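Local coordinates for protein superoxide dismutase [Mn/Fe] (Aeropyrum pernix, PDB 3AK2) that catalyses the dismutation of superoxide to oxygen and hydrogen peroxide at a single active-site metal, and is cambialistic, working with either manganese or iron, at residues A[77-82]-A[163-168]. Sequence-based numbering, arbitrary orientation.
Sequences IMHTIF and VIDVWE. With MN (manganese (II) ion), chain E.
F82 and V163 hold the closest CA atoms, 5.8 Å apart, where helical segment 77-82, the last turn of helix 62-82, passes strand residues 163-165 at the end of strand 159-165, their short axes at 109°; no direct hydrogen bond joins the two segments. V163 sets its CG2 against the backbone of that turn, near F82 N and CA, while its CG1 meets M78 CE at 3.9 Å, the methionine chain being folded at chi2 and chi3. F82 has CG anti to the backbone N (chi1 -176°), which carries its ring along the strand to D165. There D165 CB lies over one ring face, 3.9 Å from the F82 centroid and close to the ring normal, a CH-pi contact displaced toward the rim, whereas V163 O sits in plane at the ring edge. Water 1 donates to V163 O and, weakly, to F82 O.

The geometry is that of the iron/manganese superoxide dismutase metal site, in which the alpha-hairpin and C-terminal domains each supply ligands to one ion. H79 NE2 binds manganese at 2.2 Å and D165 OD2 at 2.0 Å, with H31, H169 and water 2 completing five ligands. The imidazole and carboxylate planes stand 88° apart. On the side of the imidazole turned from the metal, H79 ND1 is hydrogen-bonded to G75 O, which should fix the ring's rotation. D165 OD1 accepts from W167 N at 3.0 Å, closing an Asx turn, and weakly from water 2, which lies above one face of the W167 ring.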
# COMPACT_ATOMS: atom_id res chain seq x y z
N ILE A 77 -1.86 9.22 16.75
CA ILE A 77 -3.09 10.01 16.73
C ILE A 77 -4.36 9.14 16.71
O ILE A 77 -5.34 9.46 17.37
CB ILE A 77 -3.09 11.08 15.63
CG1 ILE A 77 -4.17 12.13 15.94
CG2 ILE A 77 -3.22 10.46 14.23
CD1 ILE A 77 -4.11 13.35 15.06
N MET A 78 -4.33 8.03 15.97
CA MET A 78 -5.50 7.15 15.91
C MET A 78 -5.83 6.56 17.27
O MET A 78 -7.00 6.53 17.66
CB MET A 78 -5.34 6.05 14.85
CG MET A 78 -5.20 6.56 13.41
SD MET A 78 -6.66 7.41 12.77
CE MET A 78 -7.76 6.02 12.49
N HIS A 79 -4.82 6.11 18.02
CA HIS A 79 -5.08 5.59 19.37
C HIS A 79 -5.50 6.70 20.34
O HIS A 79 -6.32 6.47 21.22
CB HIS A 79 -3.88 4.81 19.91
CG HIS A 79 -3.67 3.49 19.23
ND1 HIS A 79 -3.01 3.38 18.02
CD2 HIS A 79 -4.04 2.23 19.57
CE1 HIS A 79 -2.99 2.12 17.65
NE2 HIS A 79 -3.60 1.40 18.57
N THR A 80 -4.94 7.89 20.16
CA THR A 80 -5.30 9.05 20.97
C THR A 80 -6.79 9.38 20.84
O THR A 80 -7.41 9.80 21.82
CB THR A 80 -4.41 10.26 20.60
OG1 THR A 80 -3.06 9.98 20.97
CG2 THR A 80 -4.87 11.54 21.29
N ILE A 81 -7.36 9.18 19.66
CA ILE A 81 -8.79 9.37 19.45
C ILE A 81 -9.58 8.15 19.96
O ILE A 81 -10.63 8.30 20.59
CB ILE A 81 -9.11 9.65 17.96
CG1 ILE A 81 -8.38 10.91 17.49
CG2 ILE A 81 -10.61 9.75 17.73
CD1 ILE A 81 -8.40 11.13 15.99
N PHE A 82 -9.04 6.96 19.72
CA PHE A 82 -9.68 5.69 20.09
C PHE A 82 -10.06 5.60 21.57
O PHE A 82 -11.19 5.21 21.89
CB PHE A 82 -8.77 4.53 19.68
CG PHE A 82 -9.35 3.15 19.91
CD1 PHE A 82 -10.55 2.78 19.32
CD2 PHE A 82 -8.65 2.22 20.67
CE1 PHE A 82 -11.07 1.49 19.53
CE2 PHE A 82 -9.16 0.93 20.87
CZ PHE A 82 -10.37 0.57 20.30
N VAL A 163 -13.54 6.30 15.79
CA VAL A 163 -12.72 5.26 15.17
C VAL A 163 -12.84 3.95 15.95
O VAL A 163 -13.01 3.96 17.17
CB VAL A 163 -11.21 5.67 15.05
CG1 VAL A 163 -11.05 6.99 14.30
CG2 VAL A 163 -10.53 5.75 16.42
N ILE A 164 -12.78 2.84 15.23
CA ILE A 164 -12.66 1.53 15.85
C ILE A 164 -11.40 0.84 15.34
O ILE A 164 -11.17 0.75 14.14
CB ILE A 164 -13.92 0.63 15.64
CG1 ILE A 164 -13.75 -0.70 16.40
CG2 ILE A 164 -14.19 0.40 14.16
CD1 ILE A 164 -14.90 -1.69 16.26
N ASP A 165 -10.59 0.38 16.28
CA ASP A 165 -9.36 -0.33 15.96
C ASP A 165 -9.71 -1.79 15.67
O ASP A 165 -10.27 -2.48 16.54
CB ASP A 165 -8.43 -0.25 17.17
CG ASP A 165 -7.03 -0.74 16.88
OD1 ASP A 165 -6.73 -1.20 15.75
OD2 ASP A 165 -6.21 -0.65 17.81
N VAL A 166 -9.41 -2.24 14.46
CA VAL A 166 -9.57 -3.66 14.12
C VAL A 166 -8.25 -4.35 13.79
O VAL A 166 -8.22 -5.38 13.12
CB VAL A 166 -10.65 -3.92 13.02
CG1 VAL A 166 -12.04 -3.60 13.56
CG2 VAL A 166 -10.36 -3.12 11.76
N TRP A 167 -7.14 -3.79 14.28
CA TRP A 167 -5.91 -4.56 14.34
C TRP A 167 -6.20 -5.79 15.20
O TRP A 167 -7.02 -5.73 16.12
CB TRP A 167 -4.79 -3.77 14.99
CG TRP A 167 -4.13 -2.77 14.08
CD1 TRP A 167 -4.73 -1.70 13.46
CD2 TRP A 167 -2.75 -2.74 13.72
NE1 TRP A 167 -3.79 -1.01 12.73
CE2 TRP A 167 -2.57 -1.62 12.88
CE3 TRP A 167 -1.65 -3.54 14.03
CZ2 TRP A 167 -1.33 -1.29 12.33
CZ3 TRP A 167 -0.41 -3.21 13.48
CH2 TRP A 167 -0.26 -2.09 12.64
N GLU A 168 -5.54 -6.90 14.90
CA GLU A 168 -5.80 -8.14 15.63
C GLU A 168 -5.52 -7.98 17.12
O GLU A 168 -6.26 -8.53 17.94
CB GLU A 168 -5.03 -9.30 15.00
CG GLU A 168 -5.52 -9.60 13.58
CD GLU A 168 -4.79 -10.74 12.90
OE1 GLU A 168 -3.55 -10.84 13.03
OE2 GLU A 168 -5.48 -11.54 12.22
MN MN E . -4.21 -0.68 18.15
O HOH W 1 -13.50 3.70 19.94
O HOH W 2 -3.91 -0.44 16.06